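Local atomic coordinates of tryptophan synthase alpha chain (Chlamydia trachomatis, PDB entry 6V82), a protein that probably carries out the aldol cleavage of indoleglycerol phosphate to indole and glyceraldehyde 3-phosphate, as the alpha subunit of tryptophan synthase. Residues A[187-195]-A[217-225]. Residues are numbered along the deposited sequence; the frame is centred on the assembly and turned at random.
Sequences IKEEFRKVR and VLNYSDGFI
Tyr-220, on the connection from helix 211-218 to strand 223-226, lays its ring against helix 187-198 and meets Ile-187 and Phe-191 there. With CG set between the backbone N and the carbonyl carbon (chi1 55°), the tyrosine offers one face to Ile-187, whose CG2 makes a CH-pi contact 3.9 Å from the ring centroid; Val-217 O lies over the opposite face. The ring's edge points into the face of Phe-191, an edge-to-face pair with centroids 4.9 Å apart and planes at 66°. Its hydroxyl hydrogen-bonds Asp-204 of strand 202-205.

One helical turn after Phe-191, the extended start of Arg-195 bends at chi3 (-62°) and brings the guanidinium edge to segment 217-225. Arg-195 NE reaches Asp-222 OD2 at 2.9 Å on the syn lone pair, and Arg-195 NH2 meets the same oxygen from above the carboxylate plane at 3.1 Å. Arg-195 NH2 also donates to Tyr-220 O at 2.9 Å. Asp-222 OD2 further accepts from Ile-202 N.

The contact thus joins helix 187-198 of the TIM barrel to the connection that leads from helix 211-218 into strand 223-226: aromatic packing seats the connection on the helix, while three hydrogen bonds to two acceptor oxygens, all close to the guanidinium plane, limit its rotation, and the ion pair probably keeps Asp-222 ionised.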
ATOM      1  N   ILE A 187     -44.353 -25.653 -23.361  1.00 96.33           N
ATOM      2  CA  ILE A 187     -43.374 -26.579 -22.813  1.00 85.04           C
ATOM      3  C   ILE A 187     -43.853 -28.023 -22.898  1.00 81.98           C
ATOM      4  O   ILE A 187     -43.036 -28.948 -22.889  1.00 69.59           O
ATOM      5  CB  ILE A 187     -43.061 -26.162 -21.353  1.00 78.09           C
ATOM      6  CG1 ILE A 187     -41.833 -26.890 -20.811  1.00 65.09           C
ATOM      7  CG2 ILE A 187     -44.268 -26.402 -20.457  1.00 69.27           C
ATOM      8  CD1 ILE A 187     -41.572 -26.618 -19.345  1.00 61.04           C
ATOM      9  N   LYS A 188     -45.167 -28.240 -22.983  1.00 83.14           N
ATOM     10  CA  LYS A 188     -45.701 -29.592 -23.118  1.00 81.28           C
ATOM     11  C   LYS A 188     -45.135 -30.280 -24.359  1.00 89.87           C
ATOM     12  O   LYS A 188     -44.593 -31.390 -24.274  1.00 82.35           O
ATOM     13  CB  LYS A 188     -47.229 -29.534 -23.168  1.00 79.04           C
ATOM     14  CG  LYS A 188     -47.936 -30.812 -22.763  1.00 76.44           C
ATOM     15  CD  LYS A 188     -49.430 -30.561 -22.603  1.00 80.04           C
ATOM     16  CE  LYS A 188     -50.149 -31.778 -22.052  1.00 78.55           C
ATOM     17  NZ  LYS A 188     -51.383 -31.385 -21.321  1.00 82.06           N
ATOM     18  N   GLU A 189     -45.248 -29.627 -25.522  1.00101.69           N
ATOM     19  CA  GLU A 189     -44.639 -30.155 -26.740  1.00104.58           C
ATOM     20  C   GLU A 189     -43.128 -30.262 -26.585  1.00 96.13           C
ATOM     21  O   GLU A 189     -42.508 -31.225 -27.057  1.00 93.05           O
ATOM     22  CB  GLU A 189     -44.989 -29.257 -27.929  1.00113.32           C
ATOM     23  CG  GLU A 189     -44.850 -29.925 -29.286  1.00119.64           C
ATOM     24  CD  GLU A 189     -46.091 -30.708 -29.671  1.00126.36           C
ATOM     25  OE1 GLU A 189     -46.738 -30.343 -30.678  1.00131.78           O
ATOM     26  OE2 GLU A 189     -46.427 -31.678 -28.956  1.00125.30           O
ATOM     27  N   GLU A 190     -42.527 -29.274 -25.922  1.00 90.94           N
ATOM     28  CA  GLU A 190     -41.094 -29.281 -25.654  1.00 87.35           C
ATOM     29  C   GLU A 190     -40.651 -30.581 -24.975  1.00 84.23           C
ATOM     30  O   GLU A 190     -39.638 -31.182 -25.359  1.00 81.40           O
ATOM     31  CB  GLU A 190     -40.764 -28.049 -24.808  1.00 85.83           C
ATOM     32  CG  GLU A 190     -39.527 -28.153 -23.967  1.00 86.54           C
ATOM     33  CD  GLU A 190     -38.282 -27.840 -24.745  1.00 95.92           C
ATOM     34  OE1 GLU A 190     -37.811 -26.684 -24.673  1.00102.48           O
ATOM     35  OE2 GLU A 190     -37.775 -28.751 -25.434  1.00 99.12           O
ATOM     36  N   PHE A 191     -41.412 -31.044 -23.978  1.00 80.36           N
ATOM     37  CA  PHE A 191     -41.078 -32.291 -23.294  1.00 71.54           C
ATOM     38  C   PHE A 191     -41.341 -33.511 -24.168  1.00 77.44           C
ATOM     39  O   PHE A 191     -40.634 -34.520 -24.049  1.00 72.40           O
ATOM     40  CB  PHE A 191     -41.873 -32.409 -21.991  1.00 63.84           C
ATOM     41  CG  PHE A 191     -41.169 -31.845 -20.792  1.00 59.39           C
ATOM     42  CD1 PHE A 191     -40.858 -32.657 -19.709  1.00 55.26           C
ATOM     43  CD2 PHE A 191     -40.811 -30.511 -20.744  1.00 56.97           C
ATOM     44  CE1 PHE A 191     -40.206 -32.141 -18.600  1.00 50.40           C
ATOM     45  CE2 PHE A 191     -40.160 -29.988 -19.636  1.00 56.01           C
ATOM     46  CZ  PHE A 191     -39.854 -30.804 -18.566  1.00 50.67           C
ATOM     47  N   ARG A 192     -42.356 -33.447 -25.036  1.00 85.85           N
ATOM     48  CA  ARG A 192     -42.705 -34.608 -25.850  1.00 87.56           C
ATOM     49  C   ARG A 192     -41.600 -34.944 -26.841  1.00 82.42           C
ATOM     50  O   ARG A 192     -41.267 -36.120 -27.031  1.00 79.31           O
ATOM     51  CB  ARG A 192     -44.023 -34.365 -26.587  1.00 95.95           C
ATOM     52  CG  ARG A 192     -44.348 -35.412 -27.653  1.00100.78           C
ATOM     53  CD  ARG A 192     -45.461 -34.932 -28.572  1.00109.02           C
ATOM     54  NE  ARG A 192     -45.103 -35.055 -29.985  1.00115.51           N
ATOM     55  CZ  ARG A 192     -44.386 -34.160 -30.664  1.00118.64           C
ATOM     56  NH1 ARG A 192     -43.934 -33.065 -30.066  1.00118.06           N
ATOM     57  NH2 ARG A 192     -44.116 -34.361 -31.948  1.00121.84           N
ATOM     58  N   LYS A 193     -41.024 -33.928 -27.489  1.00 81.98           N
ATOM     59  CA  LYS A 193     -39.931 -34.187 -28.418  1.00 82.01           C
ATOM     60  C   LYS A 193     -38.749 -34.825 -27.700  1.00 81.17           C
ATOM     61  O   LYS A 193     -38.148 -35.780 -28.208  1.00 81.60           O
ATOM     62  CB  LYS A 193     -39.519 -32.895 -29.129  1.00 80.32           C
ATOM     63  CG  LYS A 193     -40.582 -32.369 -30.099  1.00 85.62           C
ATOM     64  CD  LYS A 193     -39.973 -31.538 -31.225  1.00 89.57           C
ATOM     65  CE  LYS A 193     -41.018 -31.177 -32.262  1.00 95.81           C
ATOM     66  NZ  LYS A 193     -40.401 -30.581 -33.477  1.00100.77           N
ATOM     67  N   VAL A 194     -38.425 -34.334 -26.499  1.00 75.69           N
ATOM     68  CA  VAL A 194     -37.372 -34.953 -25.694  1.00 67.10           C
ATOM     69  C   VAL A 194     -37.753 -36.380 -25.329  1.00 69.30           C
ATOM     70  O   VAL A 194     -36.972 -37.318 -25.525  1.00 66.74           O
ATOM     71  CB  VAL A 194     -37.092 -34.110 -24.440  1.00 61.47           C
ATOM     72  CG1 VAL A 194     -36.093 -34.805 -23.544  1.00 53.79           C
ATOM     73  CG2 VAL A 194     -36.590 -32.737 -24.837  1.00 64.84           C
ATOM     74  N   ARG A 195     -38.971 -36.562 -24.804  1.00 73.91           N
ATOM     75  CA  ARG A 195     -39.417 -37.886 -24.371  1.00 69.66           C
ATOM     76  C   ARG A 195     -39.389 -38.884 -25.521  1.00 74.25           C
ATOM     77  O   ARG A 195     -38.943 -40.024 -25.348  1.00 72.05           O
ATOM     78  CB  ARG A 195     -40.820 -37.793 -23.767  1.00 66.22           C
ATOM     79  CG  ARG A 195     -41.378 -39.117 -23.249  1.00 60.84           C
ATOM     80  CD  ARG A 195     -42.762 -38.949 -22.608  1.00 59.43           C
ATOM     81  NE  ARG A 195     -42.726 -38.059 -21.448  1.00 59.55           N
ATOM     82  CZ  ARG A 195     -43.149 -36.796 -21.450  1.00 60.34           C
ATOM     83  NH1 ARG A 195     -43.661 -36.257 -22.554  1.00 61.48           N
ATOM     84  NH2 ARG A 195     -43.060 -36.069 -20.338  1.00 56.26           N
ATOM     85  N   VAL A 217     -46.700 -28.778 -12.988  1.00 55.90           N
ATOM     86  CA  VAL A 217     -45.561 -29.445 -13.615  1.00 53.68           C
ATOM     87  C   VAL A 217     -45.981 -30.773 -14.237  1.00 55.54           C
ATOM     88  O   VAL A 217     -45.539 -31.126 -15.337  1.00 53.83           O
ATOM     89  CB  VAL A 217     -44.429 -29.625 -12.585  1.00 49.94           C
ATOM     90  CG1 VAL A 217     -43.446 -30.696 -13.042  1.00 41.91           C
ATOM     91  CG2 VAL A 217     -43.723 -28.305 -12.354  1.00 45.31           C
ATOM     92  N   LEU A 218     -46.860 -31.521 -13.559  1.00 56.61           N
ATOM     93  CA  LEU A 218     -47.254 -32.852 -14.018  1.00 51.97           C
ATOM     94  C   LEU A 218     -48.082 -32.837 -15.305  1.00 58.27           C
ATOM     95  O   LEU A 218     -48.274 -33.903 -15.900  1.00 50.90           O
ATOM     96  CB  LEU A 218     -48.020 -33.576 -12.907  1.00 46.88           C
ATOM     97  CG  LEU A 218     -47.227 -33.853 -11.628  1.00 45.94           C
ATOM     98  CD1 LEU A 218     -48.131 -34.336 -10.511  1.00 44.22           C
ATOM     99  CD2 LEU A 218     -46.094 -34.843 -11.870  1.00 43.51           C
ATOM    100  N   ASN A 219     -48.571 -31.670 -15.747  1.00 60.39           N
ATOM    101  CA  ASN A 219     -49.242 -31.579 -17.045  1.00 66.95           C
ATOM    102  C   ASN A 219     -48.345 -32.041 -18.187  1.00 63.10           C
ATOM    103  O   ASN A 219     -48.841 -32.543 -19.202  1.00 63.83           O
ATOM    104  CB  ASN A 219     -49.688 -30.141 -17.320  1.00 78.20           C
ATOM    105  CG  ASN A 219     -51.030 -29.807 -16.708  1.00 85.23           C
ATOM    106  OD1 ASN A 219     -51.947 -30.631 -16.699  1.00 88.42           O
ATOM    107  ND2 ASN A 219     -51.158 -28.580 -16.202  1.00 86.27           N
ATOM    108  N   TYR A 220     -47.032 -31.853 -18.054  1.00 60.21           N
ATOM    109  CA  TYR A 220     -46.074 -32.118 -19.124  1.00 56.86           C
ATOM    110  C   TYR A 220     -44.900 -32.976 -18.686  1.00 50.74           C
ATOM    111  O   TYR A 220     -44.245 -33.582 -19.543  1.00 52.41           O
ATOM    112  CB  TYR A 220     -45.537 -30.794 -19.699  1.00 57.65           C
ATOM    113  CG  TYR A 220     -44.941 -29.876 -18.644  1.00 58.86           C
ATOM    114  CD1 TYR A 220     -45.701 -28.877 -18.049  1.00 55.65           C
ATOM    115  CD2 TYR A 220     -43.618 -30.027 -18.229  1.00 57.15           C
ATOM    116  CE1 TYR A 220     -45.159 -28.050 -17.076  1.00 56.85           C
ATOM    117  CE2 TYR A 220     -43.067 -29.205 -17.256  1.00 56.61           C
ATOM    118  CZ  TYR A 220     -43.839 -28.220 -16.684  1.00 58.57           C
ATOM    119  OH  TYR A 220     -43.283 -27.410 -15.717  1.00 64.22           O
ATOM    120  N   SER A 221     -44.607 -33.041 -17.395  1.00 47.01           N
ATOM    121  CA  SER A 221     -43.510 -33.817 -16.853  1.00 44.42           C
ATOM    122  C   SER A 221     -44.040 -35.137 -16.312  1.00 46.45           C
ATOM    123  O   SER A 221     -45.194 -35.228 -15.887  1.00 48.68           O
ATOM    124  CB  SER A 221     -42.804 -33.036 -15.744  1.00 44.36           C
ATOM    125  OG  SER A 221     -41.738 -33.788 -15.182  1.00 47.84           O
ATOM    126  N   ASP A 222     -43.189 -36.168 -16.342  1.00 42.56           N
ATOM    127  CA  ASP A 222     -43.556 -37.464 -15.782  1.00 44.27           C
ATOM    128  C   ASP A 222     -43.431 -37.507 -14.265  1.00 46.24           C
ATOM    129  O   ASP A 222     -43.867 -38.480 -13.644  1.00 45.26           O
ATOM    130  CB  ASP A 222     -42.700 -38.561 -16.418  1.00 46.49           C
ATOM    131  CG  ASP A 222     -42.964 -38.700 -17.903  1.00 53.14           C
ATOM    132  OD1 ASP A 222     -44.131 -38.954 -18.267  1.00 54.07           O
ATOM    133  OD2 ASP A 222     -42.019 -38.520 -18.705  1.00 54.00           O
ATOM    134  N   GLY A 223     -42.855 -36.481 -13.657  1.00 46.14           N
ATOM    135  CA  GLY A 223     -42.836 -36.374 -12.212  1.00 42.66           C
ATOM    136  C   GLY A 223     -42.348 -34.999 -11.825  1.00 47.57           C
ATOM    137  O   GLY A 223     -41.936 -34.205 -12.674  1.00 58.61           O
ATOM    138  N   PHE A 224     -42.402 -34.724 -10.528  1.00 44.50           N
ATOM    139  CA  PHE A 224     -41.833 -33.502  -9.978  1.00 44.27           C
ATOM    140  C   PHE A 224     -40.946 -33.860  -8.796  1.00 45.21           C
ATOM    141  O   PHE A 224     -41.119 -34.908  -8.166  1.00 49.10           O
ATOM    142  CB  PHE A 224     -42.921 -32.501  -9.551  1.00 40.69           C
ATOM    143  CG  PHE A 224     -43.764 -32.976  -8.407  1.00 41.38           C
ATOM    144  CD1 PHE A 224     -44.841 -33.820  -8.629  1.00 47.72           C
ATOM    145  CD2 PHE A 224     -43.485 -32.576  -7.111  1.00 41.02           C
ATOM    146  CE1 PHE A 224     -45.622 -34.259  -7.574  1.00 51.36           C
ATOM    147  CE2 PHE A 224     -44.266 -33.007  -6.053  1.00 42.84           C
ATOM    148  CZ  PHE A 224     -45.334 -33.850  -6.283  1.00 47.94           C
ATOM    149  N   ILE A 225     -39.986 -32.992  -8.500  1.00 41.61           N
ATOM    150  CA  ILE A 225     -39.058 -33.216  -7.402  1.00 37.82           C
ATOM    151  C   ILE A 225     -39.267 -32.133  -6.352  1.00 41.25           C
ATOM    152  O   ILE A 225     -39.380 -30.945  -6.679  1.00 45.98           O
ATOM    153  CB  ILE A 225     -37.599 -33.269  -7.892  1.00 34.64           C
ATOM    154  CG1 ILE A 225     -36.639 -33.392  -6.708  1.00 34.52           C
ATOM    155  CG2 ILE A 225     -37.248 -32.063  -8.740  1.00 29.85           C
ATOM    156  CD1 ILE A 225     -35.203 -33.682  -7.126  1.00 37.74           C
TER